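Local coordinates for protein fusarinine C esterase sidJ (PDB 6GUP) that hydrolyses the ester bonds of the fungal siderophore fusarinine C to release fusarinine, but leaves triacetylfusarinine C intact, at residues P36-F41 against S68-T73; Q127-Y132 against D158-Q163; S167-I172 against L251-L256; I268-L273 against T306-E311; K277-F282 against I314-S319. One frame throughout, in Å; residues are numbered along the deposited sequence.

Contact 1 of 5, residues P36-F41 against S68-T73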
# COMPACT_ATOMS: atom_id res chain seq x y z
N PRO A 36 4.89 25.08 -9.79
CA PRO A 36 3.87 24.88 -10.83
C PRO A 36 3.97 23.53 -11.57
O PRO A 36 2.98 23.06 -12.12
CB PRO A 36 4.12 26.04 -11.80
CG PRO A 36 5.55 26.41 -11.59
CD PRO A 36 5.85 26.13 -10.15
N HIS A 37 5.16 22.91 -11.55
CA HIS A 37 5.43 21.67 -12.28
C HIS A 37 5.46 20.46 -11.35
O HIS A 37 5.70 20.59 -10.14
CB HIS A 37 6.76 21.81 -13.03
CG HIS A 37 6.89 23.09 -13.78
ND1 HIS A 37 6.02 23.46 -14.78
CD2 HIS A 37 7.79 24.10 -13.68
CE1 HIS A 37 6.37 24.64 -15.26
NE2 HIS A 37 7.44 25.05 -14.61
N SER A 38 5.22 19.28 -11.92
CA SER A 38 5.04 18.04 -11.15
C SER A 38 5.75 16.85 -11.80
O SER A 38 5.64 16.63 -13.00
CB SER A 38 3.55 17.72 -11.05
OG SER A 38 2.84 18.78 -10.43
N LEU A 39 6.47 16.08 -10.98
CA LEU A 39 7.06 14.80 -11.38
C LEU A 39 6.36 13.69 -10.60
O LEU A 39 6.56 13.56 -9.39
CB LEU A 39 8.56 14.79 -11.11
CG LEU A 39 9.35 13.52 -11.49
CD1 LEU A 39 9.29 13.27 -12.99
CD2 LEU A 39 10.79 13.63 -11.03
N LEU A 40 5.55 12.89 -11.30
CA LEU A 40 4.90 11.72 -10.70
C LEU A 40 5.79 10.50 -10.91
O LEU A 40 6.02 10.07 -12.05
CB LEU A 40 3.51 11.47 -11.29
CG LEU A 40 2.70 10.29 -10.73
CD1 LEU A 40 2.53 10.38 -9.22
CD2 LEU A 40 1.35 10.21 -11.41
N PHE A 41 6.26 9.94 -9.80
CA PHE A 41 7.19 8.81 -9.79
C PHE A 41 6.39 7.55 -9.48
O PHE A 41 5.72 7.48 -8.45
CB PHE A 41 8.25 9.06 -8.72
CG PHE A 41 9.29 7.98 -8.60
CD1 PHE A 41 9.09 6.91 -7.74
CD2 PHE A 41 10.48 8.06 -9.30
CE1 PHE A 41 10.05 5.92 -7.60
CE2 PHE A 41 11.45 7.08 -9.17
CZ PHE A 41 11.23 6.01 -8.32
N SER A 68 7.89 19.73 -7.97
CA SER A 68 7.67 18.94 -6.75
C SER A 68 7.48 17.47 -7.13
O SER A 68 6.83 17.15 -8.13
CB SER A 68 6.47 19.46 -5.95
OG SER A 68 5.24 19.14 -6.58
N LEU A 69 8.05 16.58 -6.32
CA LEU A 69 8.03 15.14 -6.57
C LEU A 69 6.80 14.51 -5.92
O LEU A 69 6.50 14.79 -4.76
CB LEU A 69 9.30 14.51 -6.00
CG LEU A 69 9.49 12.99 -6.10
CD1 LEU A 69 9.57 12.53 -7.55
CD2 LEU A 69 10.73 12.57 -5.34
N PHE A 70 6.10 13.66 -6.68
CA PHE A 70 5.00 12.84 -6.16
C PHE A 70 5.33 11.36 -6.31
O PHE A 70 5.95 10.95 -7.30
CB PHE A 70 3.71 13.11 -6.94
CG PHE A 70 3.09 14.45 -6.68
CD1 PHE A 70 3.58 15.58 -7.32
CD2 PHE A 70 2.00 14.57 -5.83
CE1 PHE A 70 3.00 16.82 -7.09
CE2 PHE A 70 1.42 15.81 -5.60
CZ PHE A 70 1.92 16.94 -6.23
N THR A 71 4.89 10.57 -5.34
CA THR A 71 4.82 9.11 -5.45
C THR A 71 3.38 8.72 -5.13
O THR A 71 2.65 9.53 -4.56
CB THR A 71 5.78 8.41 -4.47
OG1 THR A 71 5.50 8.83 -3.13
CG2 THR A 71 7.22 8.74 -4.82
N LEU A 72 2.97 7.51 -5.50
CA LEU A 72 1.57 7.10 -5.31
C LEU A 72 1.35 5.62 -5.05
O LEU A 72 2.23 4.78 -5.31
CB LEU A 72 0.71 7.53 -6.51
CG LEU A 72 0.63 6.63 -7.75
CD1 LEU A 72 -0.34 7.22 -8.76
CD2 LEU A 72 2.00 6.41 -8.37
N THR A 73 0.17 5.32 -4.52
CA THR A 73 -0.33 3.95 -4.39
C THR A 73 -1.31 3.66 -5.52
O THR A 73 -2.05 4.55 -5.97
CB THR A 73 -1.06 3.73 -3.05
OG1 THR A 73 -2.17 4.64 -2.93
CG2 THR A 73 -0.11 3.94 -1.88
O HOH W 1 5.04 5.72 -6.51
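Leu40 and Phe70 are paired across neighbouring parallel strands. Leu40 can be followed outward from CB. CG stands anti to the backbone N (chi1 -178°). From there Leu40 CD1 reaches the other strand, 3.7 Å from Phe70 CB, and also comes near Leu72 CD2. The two side chains cross at about a right angle. At the edge of the Phe70 ring lies the carbonyl of Leu39. Leu39 O accepts a nearly straight bond from Phe70 N (2.8 Å). Phe70 O in turn accepts from Phe41 N at 2.7 Å. Strands 37-42 and 67-72 belong to a beta-alpha-beta unit of the alpha/beta-hydrolase sheet, with helix 55-61 in the connection. Leu39 and Leu69 point to the other face, toward that helix, and run alongside each other with CD2 of Leu39 3.8 Å from CD1 of Leu69. On the Leu40 face, Lys104 bonds the hydroxyls of both Ser38 and Ser68. Past Phe41 a water takes over: it donates to Phe41 O and accepts from Leu72 N.

Contact 2 of 5, residues Q127-Y132 against D158-Q163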
# COMPACT_ATOMS: atom_id res chain seq x y z
N GLN A 127 6.85 -0.26 -16.93
CA GLN A 127 5.77 -0.92 -17.67
C GLN A 127 4.53 -0.04 -17.71
O GLN A 127 3.91 0.13 -18.76
CB GLN A 127 5.40 -2.27 -17.05
CG GLN A 127 6.49 -3.34 -17.12
CD GLN A 127 6.17 -4.55 -16.26
OE1 GLN A 127 5.00 -4.84 -15.97
NE2 GLN A 127 7.20 -5.28 -15.87
N CYS A 128 4.17 0.53 -16.55
CA CYS A 128 3.02 1.45 -16.44
C CYS A 128 3.18 2.69 -17.33
O CYS A 128 2.20 3.17 -17.89
CB CYS A 128 2.81 1.88 -14.99
SG CYS A 128 2.73 0.52 -13.80
N VAL A 129 4.41 3.19 -17.44
CA VAL A 129 4.71 4.37 -18.27
C VAL A 129 4.48 4.08 -19.75
O VAL A 129 3.75 4.81 -20.42
CB VAL A 129 6.15 4.89 -18.03
CG1 VAL A 129 6.49 6.04 -18.97
CG2 VAL A 129 6.34 5.33 -16.59
N LEU A 130 5.08 3.00 -20.25
CA LEU A 130 4.93 2.60 -21.66
C LEU A 130 3.49 2.17 -21.99
O LEU A 130 2.99 2.46 -23.07
CB LEU A 130 5.91 1.48 -22.03
CG LEU A 130 5.92 0.97 -23.48
CD1 LEU A 130 6.05 2.09 -24.49
CD2 LEU A 130 7.05 -0.04 -23.67
N HIS A 131 2.84 1.50 -21.04
CA HIS A 131 1.44 1.08 -21.19
C HIS A 131 0.49 2.29 -21.22
O HIS A 131 -0.44 2.33 -22.01
CB HIS A 131 1.05 0.13 -20.05
CG HIS A 131 -0.19 -0.68 -20.32
ND1 HIS A 131 -0.14 -1.96 -20.83
CD2 HIS A 131 -1.49 -0.41 -20.10
CE1 HIS A 131 -1.37 -2.44 -20.93
NE2 HIS A 131 -2.21 -1.51 -20.50
N TYR A 132 0.76 3.28 -20.36
CA TYR A 132 0.03 4.56 -20.37
C TYR A 132 0.09 5.23 -21.75
O TYR A 132 -0.93 5.70 -22.26
CB TYR A 132 0.60 5.51 -19.30
CG TYR A 132 -0.18 6.79 -19.09
CD1 TYR A 132 0.02 7.90 -19.92
CD2 TYR A 132 -1.09 6.91 -18.04
CE1 TYR A 132 -0.69 9.08 -19.72
CE2 TYR A 132 -1.80 8.09 -17.84
CZ TYR A 132 -1.59 9.17 -18.68
OH TYR A 132 -2.30 10.34 -18.49
N ASP A 158 3.82 15.90 -20.58
CA ASP A 158 4.87 16.79 -21.10
C ASP A 158 6.23 16.09 -21.13
O ASP A 158 7.16 16.57 -21.78
CB ASP A 158 4.95 18.06 -20.26
CG ASP A 158 3.67 18.87 -20.30
OD1 ASP A 158 3.41 19.53 -21.33
OD2 ASP A 158 2.92 18.83 -19.30
N GLY A 159 6.35 14.97 -20.42
CA GLY A 159 7.56 14.16 -20.43
C GLY A 159 7.33 12.76 -19.90
O GLY A 159 6.33 12.51 -19.22
N ALA A 160 8.25 11.86 -20.22
CA ALA A 160 8.19 10.48 -19.73
C ALA A 160 9.60 9.93 -19.53
O ALA A 160 10.44 10.03 -20.43
CB ALA A 160 7.41 9.61 -20.69
N ILE A 161 9.86 9.36 -18.35
CA ILE A 161 11.16 8.78 -18.02
C ILE A 161 10.95 7.33 -17.59
O ILE A 161 10.00 7.02 -16.87
CB ILE A 161 11.88 9.57 -16.89
CG1 ILE A 161 12.05 11.04 -17.28
CG2 ILE A 161 13.24 8.95 -16.58
CD1 ILE A 161 12.40 11.96 -16.12
N MET A 162 11.83 6.44 -18.05
CA MET A 162 11.84 5.04 -17.62
C MET A 162 13.24 4.69 -17.10
O MET A 162 14.21 4.70 -17.86
CB MET A 162 11.46 4.11 -18.78
CG MET A 162 10.10 4.41 -19.39
SD MET A 162 9.41 3.02 -20.32
CE MET A 162 10.45 2.99 -21.77
N GLN A 163 13.33 4.41 -15.81
CA GLN A 163 14.60 4.09 -15.15
C GLN A 163 14.71 2.59 -14.95
O GLN A 163 13.87 1.99 -14.27
CB GLN A 163 14.69 4.83 -13.82
CG GLN A 163 16.04 4.73 -13.12
CD GLN A 163 16.19 3.49 -12.24
OE1 GLN A 163 15.27 3.12 -11.52
NE2 GLN A 163 17.35 2.87 -12.29
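Helix 125-134 follows the probable nucleophile elbow of this alpha/beta-hydrolase, and Val129 and Leu130 of that helix rest on strand 159-163 of the central sheet. The elbow is a GxSxG pattern with Ser123 as the likely nucleophile. Residues 127-132 and 159-163 run roughly antiparallel, at 145° between their directions, and their axes pass 8.6 Å apart. No hydrogen bond joins the two segments. The contact is buried and made by aliphatic groups and one thioether. Val129 points at the strand and uses both branches. Its CG1, anti to the backbone N (chi1 175°), settles between two side chains of the same strand face. Val129 CG1 is 4.1 Å from Ala160 CB and 4.0 Å from Met162 CG. Val129 CG2 lies over the backbone, 4.0 Å from Ile161 O. Ile161 points away from the helix and packs there beside Val118 and Met120 of strand 117-122. Val129 also touches Leu119 of that strand, so one valine spans two neighbouring strands. The face of Ala160 and Met162 carries on to Leu278 in strand 278-283. Met162 is the longer of the two strand side chains. Its CG is anti to the carbonyl carbon (chi1 -57°) and chi2 is extended, which carries the sulfur out to the helix. Met162 SD lies 4.2 Å from Leu130 CB.

Contact 3 of 5, residues S167-I172 against L251-L256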
# COMPACT_ATOMS: atom_id res chain seq x y z
N SER A 167 13.35 -6.63 -18.34
CA SER A 167 12.48 -7.79 -18.51
C SER A 167 12.60 -8.73 -17.31
O SER A 167 13.68 -9.22 -17.01
CB SER A 167 12.85 -8.54 -19.80
OG SER A 167 12.19 -9.80 -19.87
N ASP A 168 11.47 -8.95 -16.64
CA ASP A 168 11.39 -9.94 -15.55
C ASP A 168 11.65 -11.35 -16.07
O ASP A 168 12.31 -12.15 -15.40
CB ASP A 168 10.02 -9.90 -14.86
CG ASP A 168 9.82 -8.67 -14.00
OD1 ASP A 168 10.74 -8.31 -13.23
OD2 ASP A 168 8.73 -8.06 -14.08
N ARG A 169 11.12 -11.65 -17.26
CA ARG A 169 11.37 -12.92 -17.94
C ARG A 169 12.87 -13.18 -18.11
O ARG A 169 13.37 -14.25 -17.74
CB ARG A 169 10.66 -12.96 -19.30
CG ARG A 169 11.22 -13.99 -20.26
CD ARG A 169 10.47 -14.03 -21.58
NE ARG A 169 11.22 -14.86 -22.53
CZ ARG A 169 12.08 -14.42 -23.45
NH1 ARG A 169 12.70 -15.31 -24.23
NH2 ARG A 169 12.33 -13.12 -23.63
N GLU A 170 13.58 -12.20 -18.67
CA GLU A 170 15.03 -12.32 -18.88
C GLU A 170 15.83 -12.24 -17.58
O GLU A 170 16.92 -12.80 -17.50
CB GLU A 170 15.53 -11.28 -19.88
CG GLU A 170 15.18 -11.63 -21.32
CD GLU A 170 15.86 -10.73 -22.33
OE1 GLU A 170 15.88 -9.50 -22.13
OE2 GLU A 170 16.35 -11.26 -23.35
N ALA A 171 15.30 -11.56 -16.56
CA ALA A 171 15.90 -11.56 -15.23
C ALA A 171 15.87 -12.94 -14.58
O ALA A 171 16.84 -13.34 -13.93
CB ALA A 171 15.23 -10.54 -14.33
N ILE A 172 14.77 -13.67 -14.76
CA ILE A 172 14.64 -15.04 -14.26
C ILE A 172 15.59 -16.00 -15.00
O ILE A 172 16.21 -16.86 -14.37
CB ILE A 172 13.17 -15.54 -14.30
CG1 ILE A 172 12.33 -14.74 -13.29
CG2 ILE A 172 13.09 -17.02 -13.97
CD1 ILE A 172 10.83 -14.91 -13.44
N LEU A 251 7.43 -6.30 -21.97
CA LEU A 251 7.61 -5.15 -22.85
C LEU A 251 9.08 -4.90 -23.20
O LEU A 251 9.37 -4.34 -24.26
CB LEU A 251 7.04 -3.89 -22.19
CG LEU A 251 5.53 -3.88 -21.92
CD1 LEU A 251 5.16 -2.75 -20.96
CD2 LEU A 251 4.74 -3.75 -23.21
N PHE A 252 10.00 -5.33 -22.33
CA PHE A 252 11.41 -4.92 -22.39
C PHE A 252 12.41 -6.06 -22.68
O PHE A 252 13.61 -5.87 -22.48
CB PHE A 252 11.78 -4.21 -21.09
CG PHE A 252 10.85 -3.08 -20.72
CD1 PHE A 252 10.62 -2.03 -21.61
CD2 PHE A 252 10.20 -3.06 -19.49
CE1 PHE A 252 9.77 -0.99 -21.28
CE2 PHE A 252 9.34 -2.02 -19.15
CZ PHE A 252 9.12 -0.99 -20.05
N SER A 253 11.93 -7.21 -23.17
CA SER A 253 12.83 -8.31 -23.54
C SER A 253 13.64 -7.98 -24.79
O SER A 253 13.12 -7.39 -25.73
CB SER A 253 12.07 -9.63 -23.74
OG SER A 253 11.83 -10.27 -22.51
N SER A 254 14.91 -8.38 -24.78
CA SER A 254 15.85 -8.07 -25.86
C SER A 254 15.61 -8.83 -27.16
O SER A 254 16.07 -8.39 -28.22
CB SER A 254 17.29 -8.31 -25.38
OG SER A 254 17.53 -9.69 -25.14
N ASP A 255 14.88 -9.95 -27.10
CA ASP A 255 14.60 -10.77 -28.29
C ASP A 255 13.21 -10.54 -28.92
O ASP A 255 12.77 -11.32 -29.76
CB ASP A 255 14.83 -12.27 -27.99
CG ASP A 255 13.86 -12.82 -26.94
OD1 ASP A 255 13.28 -12.03 -26.16
OD2 ASP A 255 13.69 -14.06 -26.89
N LEU A 256 12.53 -9.46 -28.51
CA LEU A 256 11.27 -9.06 -29.16
C LEU A 256 11.56 -8.52 -30.55
O LEU A 256 12.56 -7.83 -30.75
CB LEU A 256 10.53 -7.99 -28.34
CG LEU A 256 10.08 -8.35 -26.92
CD1 LEU A 256 9.31 -7.18 -26.32
CD2 LEU A 256 9.23 -9.61 -26.89
O HOH W 2 15.39 -6.10 -20.44
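Ser253 OG is gripped from several sides. Ser167 OG donates to Ser253 OG at 2.7 Å, Arg169 NH2 adds a weak bond, and OD1 of Asp250, just before the segment, is also hydrogen-bonded to it. Ser167 OG also accepts from Glu170 N (3.0 Å), so one hydroxyl both caps the helix and reaches the loop. Arg169 is extended from CG to NE and meets Asp255 end-on, one nitrogen to each oxygen. Arg169 NH2 lies 2.9 Å from Asp255 OD1, and Arg169 NH1 3.1 Å from OD2 of the same aspartate. The guanidinium and carboxylate planes are only 2° apart, though each bond is slightly tilted from them. Both oxygens are met on the syn side. Glu170 holds the next residue of the loop. Glu170 OE2 uses the syn lone pair to accept from Ser254 OG at 2.7 Å. Glu170 OE1 takes Ser254 N at 3.0 Å, from above the carboxylate plane. Arg169 probably offsets the nearness of the Glu170 and Asp255 carboxylates. A water bridges Ser167 N and Phe252 O. Together these bonds pin the type I turn of residues 253-256 to the start of helix 168-178, where Ser167 is a classic serine N-cap.

Contact 4 of 5, residues I268-L273 against T306-E311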
# COMPACT_ATOMS: atom_id res chain seq x y z
N ILE A 268 3.57 5.01 -29.30
CA ILE A 268 3.69 6.25 -28.52
C ILE A 268 3.30 7.47 -29.37
O ILE A 268 2.55 8.33 -28.91
CB ILE A 268 5.10 6.44 -27.91
CG1 ILE A 268 5.37 5.36 -26.85
CG2 ILE A 268 5.25 7.82 -27.27
CD1 ILE A 268 6.82 5.24 -26.42
N ARG A 269 3.80 7.52 -30.61
CA ARG A 269 3.43 8.59 -31.55
C ARG A 269 1.94 8.60 -31.90
O ARG A 269 1.34 9.67 -32.02
CB ARG A 269 4.26 8.49 -32.84
CG ARG A 269 4.10 9.69 -33.77
CD ARG A 269 4.87 9.53 -35.07
NE ARG A 269 4.45 8.36 -35.84
CZ ARG A 269 4.91 8.03 -37.04
NH1 ARG A 269 5.82 8.78 -37.67
NH2 ARG A 269 4.45 6.93 -37.64
N GLU A 270 1.36 7.41 -32.06
CA GLU A 270 -0.02 7.28 -32.56
C GLU A 270 -1.09 7.69 -31.54
O GLU A 270 -2.08 8.31 -31.92
CB GLU A 270 -0.29 5.84 -33.05
CG GLU A 270 0.71 5.30 -34.07
CD GLU A 270 0.87 6.19 -35.30
OE1 GLU A 270 -0.14 6.72 -35.79
OE2 GLU A 270 2.02 6.34 -35.76
N GLN A 271 -0.90 7.34 -30.27
CA GLN A 271 -1.89 7.63 -29.23
C GLN A 271 -1.93 9.11 -28.81
O GLN A 271 -2.95 9.58 -28.30
CB GLN A 271 -1.67 6.75 -27.99
CG GLN A 271 -1.72 5.25 -28.23
CD GLN A 271 -3.06 4.74 -28.75
OE1 GLN A 271 -4.09 5.40 -28.62
NE2 GLN A 271 -3.04 3.55 -29.35
N GLY A 272 -0.83 9.83 -29.02
CA GLY A 272 -0.77 11.27 -28.77
C GLY A 272 -0.78 11.68 -27.30
O GLY A 272 -1.29 12.75 -26.96
N LEU A 273 -0.20 10.84 -26.44
CA LEU A 273 -0.16 11.10 -25.00
C LEU A 273 1.24 11.48 -24.48
O LEU A 273 1.46 11.53 -23.27
CB LEU A 273 -0.70 9.90 -24.23
CG LEU A 273 -2.17 9.55 -24.49
CD1 LEU A 273 -2.52 8.23 -23.82
CD2 LEU A 273 -3.11 10.65 -24.00
N THR A 306 10.44 3.78 -31.42
CA THR A 306 9.81 5.01 -30.92
C THR A 306 9.76 6.12 -31.97
O THR A 306 8.73 6.78 -32.14
CB THR A 306 10.55 5.54 -29.67
OG1 THR A 306 10.64 4.51 -28.68
CG2 THR A 306 9.82 6.74 -29.05
N ASP A 307 10.88 6.33 -32.67
CA ASP A 307 11.01 7.40 -33.68
C ASP A 307 10.57 6.99 -35.09
O ASP A 307 10.62 7.82 -36.00
CB ASP A 307 12.46 7.92 -33.71
CG ASP A 307 12.83 8.75 -32.49
OD1 ASP A 307 11.94 9.09 -31.68
OD2 ASP A 307 14.02 9.07 -32.35
N HIS A 308 10.16 5.73 -35.28
CA HIS A 308 9.74 5.21 -36.58
C HIS A 308 10.83 5.38 -37.66
O HIS A 308 10.56 5.81 -38.78
CB HIS A 308 8.40 5.82 -37.02
CG HIS A 308 7.26 5.46 -36.12
ND1 HIS A 308 6.32 4.52 -36.46
CD2 HIS A 308 6.91 5.91 -34.89
CE1 HIS A 308 5.44 4.40 -35.49
NE2 HIS A 308 5.78 5.23 -34.52
N ASN A 309 12.06 5.03 -37.27
CA ASN A 309 13.24 5.08 -38.15
C ASN A 309 13.50 6.48 -38.73
O ASN A 309 13.66 6.64 -39.94
CB ASN A 309 13.13 4.03 -39.27
CG ASN A 309 12.90 2.63 -38.73
OD1 ASN A 309 13.73 2.09 -38.00
ND2 ASN A 309 11.77 2.03 -39.10
N GLY A 310 13.52 7.48 -37.85
CA GLY A 310 13.82 8.86 -38.23
C GLY A 310 12.65 9.73 -38.68
O GLY A 310 12.85 10.90 -39.00
N GLU A 311 11.44 9.17 -38.72
CA GLU A 311 10.24 9.93 -39.07
C GLU A 311 9.83 10.91 -37.97
O GLU A 311 9.30 11.98 -38.26
CB GLU A 311 9.07 9.00 -39.40
CG GLU A 311 9.27 8.19 -40.67
CD GLU A 311 8.18 7.15 -40.90
OE1 GLU A 311 7.07 7.30 -40.37
OE2 GLU A 311 8.45 6.17 -41.63
O HOH W 3 6.12 5.94 -31.41
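A salt-bridge network with a flat guanidinium-imidazole stack at its centre joins the short, weakly bonded helix at about 268-271 to the end of helix 295-307, at the periphery of the alpha/beta-hydrolase fold. Arg269 and His308 form the stack. The guanidinium lies flat on one face of the imidazole, centres 3.6 Å apart and planes at 14°. Arg269 NH2 sits over the ring, displaced toward its rim, near ND1 of His308. That pair is poorly aligned for a hydrogen bond. A bend in the Arg269 chain (chi3 60°) helps to lay the group down. His308 has left the helix with positive phi, and its side chain points at the other segment. The edge of the guanidinium is used by two acids. Glu270 OE2 is gripped side-on, 3.2 Å from Arg269 NE and 3.1 Å from NH2 of the same arginine. Glu311 OE1 lies 3.3 Å from Arg269 NH1, a weak bond but a fairly straight one. The acids thus probably hold the flat group against rotation over the imidazole and balance its charge. Deeper in, Ile268 CD1 touches Thr306 CG2. Ile268 also packs on Leu130 and Leu133 of helix 125-134. A water bridges the two backbones beside the histidine: it accepts from Arg269 N at 2.9 Å and donates to Thr306 O at 2.8 Å.

Contact 5 of 5, residues K277-F282 against I314-S319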
# COMPACT_ATOMS: atom_id res chain seq x y z
N LYS A 277 9.54 14.38 -24.67
CA LYS A 277 10.56 13.37 -24.94
C LYS A 277 10.43 12.14 -24.03
O LYS A 277 9.99 12.26 -22.89
CB LYS A 277 11.97 13.97 -24.78
CG LYS A 277 12.19 15.30 -25.49
CD LYS A 277 12.24 15.15 -27.01
CE LYS A 277 13.66 14.95 -27.51
NZ LYS A 277 13.69 14.30 -28.84
N LEU A 278 10.80 10.98 -24.56
CA LEU A 278 10.94 9.75 -23.76
C LEU A 278 12.42 9.53 -23.46
O LEU A 278 13.21 9.27 -24.38
CB LEU A 278 10.38 8.54 -24.51
CG LEU A 278 10.58 7.17 -23.85
CD1 LEU A 278 9.87 7.09 -22.50
CD2 LEU A 278 10.10 6.05 -24.77
N MET A 279 12.80 9.63 -22.18
CA MET A 279 14.17 9.33 -21.75
C MET A 279 14.23 7.99 -21.02
O MET A 279 13.56 7.80 -20.01
CB MET A 279 14.73 10.44 -20.86
CG MET A 279 16.22 10.28 -20.58
SD MET A 279 16.99 11.73 -19.82
CE MET A 279 16.22 11.70 -18.21
N VAL A 280 15.04 7.07 -21.55
CA VAL A 280 15.31 5.79 -20.90
C VAL A 280 16.69 5.84 -20.25
O VAL A 280 17.68 6.19 -20.90
CB VAL A 280 15.24 4.62 -21.91
CG1 VAL A 280 15.56 3.29 -21.25
CG2 VAL A 280 13.85 4.57 -22.54
N LEU A 281 16.76 5.50 -18.97
CA LEU A 281 18.01 5.46 -18.21
C LEU A 281 18.32 4.03 -17.79
O LEU A 281 17.82 3.55 -16.77
CB LEU A 281 17.92 6.37 -16.98
CG LEU A 281 17.66 7.85 -17.22
CD1 LEU A 281 17.49 8.57 -15.89
CD2 LEU A 281 18.78 8.50 -18.03
N PHE A 282 19.14 3.34 -18.59
CA PHE A 282 19.63 2.01 -18.23
C PHE A 282 20.70 2.09 -17.15
O PHE A 282 21.39 3.10 -17.03
CB PHE A 282 20.22 1.26 -19.43
CG PHE A 282 19.23 0.46 -20.25
CD1 PHE A 282 17.96 0.11 -19.78
CD2 PHE A 282 19.61 0.01 -21.51
CE1 PHE A 282 17.09 -0.63 -20.56
CE2 PHE A 282 18.75 -0.74 -22.29
CZ PHE A 282 17.49 -1.06 -21.82
N ILE A 314 10.77 11.66 -31.00
CA ILE A 314 10.15 11.49 -29.68
C ILE A 314 11.19 11.02 -28.66
O ILE A 314 11.24 11.53 -27.55
CB ILE A 314 8.96 10.50 -29.75
CG1 ILE A 314 7.86 11.09 -30.63
CG2 ILE A 314 8.42 10.19 -28.35
CD1 ILE A 314 6.82 10.09 -31.08
N TRP A 315 12.00 10.03 -29.05
CA TRP A 315 13.07 9.50 -28.20
C TRP A 315 14.04 10.61 -27.80
O TRP A 315 14.49 11.39 -28.65
CB TRP A 315 13.82 8.40 -28.94
CG TRP A 315 14.88 7.71 -28.15
CD1 TRP A 315 16.20 8.06 -28.07
CD2 TRP A 315 14.73 6.55 -27.33
NE1 TRP A 315 16.87 7.20 -27.25
CE2 TRP A 315 16.00 6.26 -26.78
CE3 TRP A 315 13.64 5.73 -27.00
CZ2 TRP A 315 16.21 5.17 -25.92
CZ3 TRP A 315 13.85 4.65 -26.14
CH2 TRP A 315 15.13 4.38 -25.61
N ASP A 316 14.36 10.67 -26.51
CA ASP A 316 15.36 11.62 -26.01
C ASP A 316 16.73 11.04 -26.31
O ASP A 316 17.08 9.97 -25.80
CB ASP A 316 15.19 11.86 -24.50
CG ASP A 316 15.83 13.16 -24.04
OD1 ASP A 316 16.88 13.55 -24.58
OD2 ASP A 316 15.27 13.80 -23.13
N GLU A 317 17.52 11.76 -27.11
CA GLU A 317 18.90 11.35 -27.43
C GLU A 317 19.78 11.23 -26.18
O GLU A 317 20.73 10.44 -26.17
CB GLU A 317 19.54 12.30 -28.45
CG GLU A 317 19.86 13.70 -27.94
CD GLU A 317 20.65 14.54 -28.94
OE1 GLU A 317 21.28 15.53 -28.51
OE2 GLU A 317 20.65 14.20 -30.15
N ASN A 318 19.46 11.99 -25.14
CA ASN A 318 20.14 11.90 -23.83
C ASN A 318 19.85 10.61 -23.04
O ASN A 318 20.40 10.42 -21.95
CB ASN A 318 19.82 13.13 -22.97
CG ASN A 318 20.44 14.40 -23.51
OD1 ASN A 318 21.56 14.39 -24.04
ND2 ASN A 318 19.73 15.52 -23.37
N SER A 319 18.98 9.73 -23.56
CA SER A 319 18.86 8.36 -23.06
C SER A 319 20.19 7.63 -23.20
O SER A 319 20.96 7.88 -24.13
CB SER A 319 17.81 7.59 -23.86
OG SER A 319 16.54 8.22 -23.80
O HOH W 4 16.50 13.92 -28.46
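Strand 278-283 and the irregular segment 314-319 meet at a single backbone bridge, Leu278 with Trp315. Leu278 N donates to Ile314 O at 3.1 Å, and Asp316 N returns a bond to Leu278 O at 2.8 Å. Beyond the bridge the chain makes a type I turn from Asp316 to Ser319. Asp316 OD1 accepts from Asn318 N, an Asx turn. Ser319 then takes the place of a backbone partner. Ser319 OG accepts from Val280 N at 2.9 Å and donates to Asp316 O at 2.7 Å, in the carbonyl plane on a lone pair. The same OG lies over one face of the Trp315 indole, toward its rim. Trp315 CG is anti to the backbone N (chi1 -176°), and the indole reaches back to the strand. There Trp315 CH2 is 3.3 Å from Val280 CG2, a tight fit, while CE3 meets Leu278 CD2. Lys277 folds over the bridge, bent at chi2 and chi3. Lys277 NZ donates to Trp315 O at 3.0 Å and also bonds Ala313 O. The segment leads into strand 320-322, an outermost strand of the sheet within this chain. On its other side strand 278-283 pairs with strand 159-163, while Val280 also meets Leu299 of helix 295-307.

How the contacts relate
From the N terminus, contact 1 closes first, pairing strands 37-42 and 67-72, which helix 55-61 connects. Contact 2 follows in series and sets helix 125-134 on strand 159-163. The chain then enters helix 168-178, where contact 3 closes the longest loop, back to residues 251-256. Phe252 there packs on Gln127 and Leu130, tying contact 3 to contact 2. Contacts 4 and 5 come last and cross, since their segments alternate along the chain. Asp307 of contact 4 probably hydrogen-bonds Trp315 N of contact 5. Contacts 1, 2 and 5 share the central sheet, and strands 159-163 and 278-283 are neighbours in it. Contact 4 lies at the periphery and reaches contact 2 through Ile268 and Leu273.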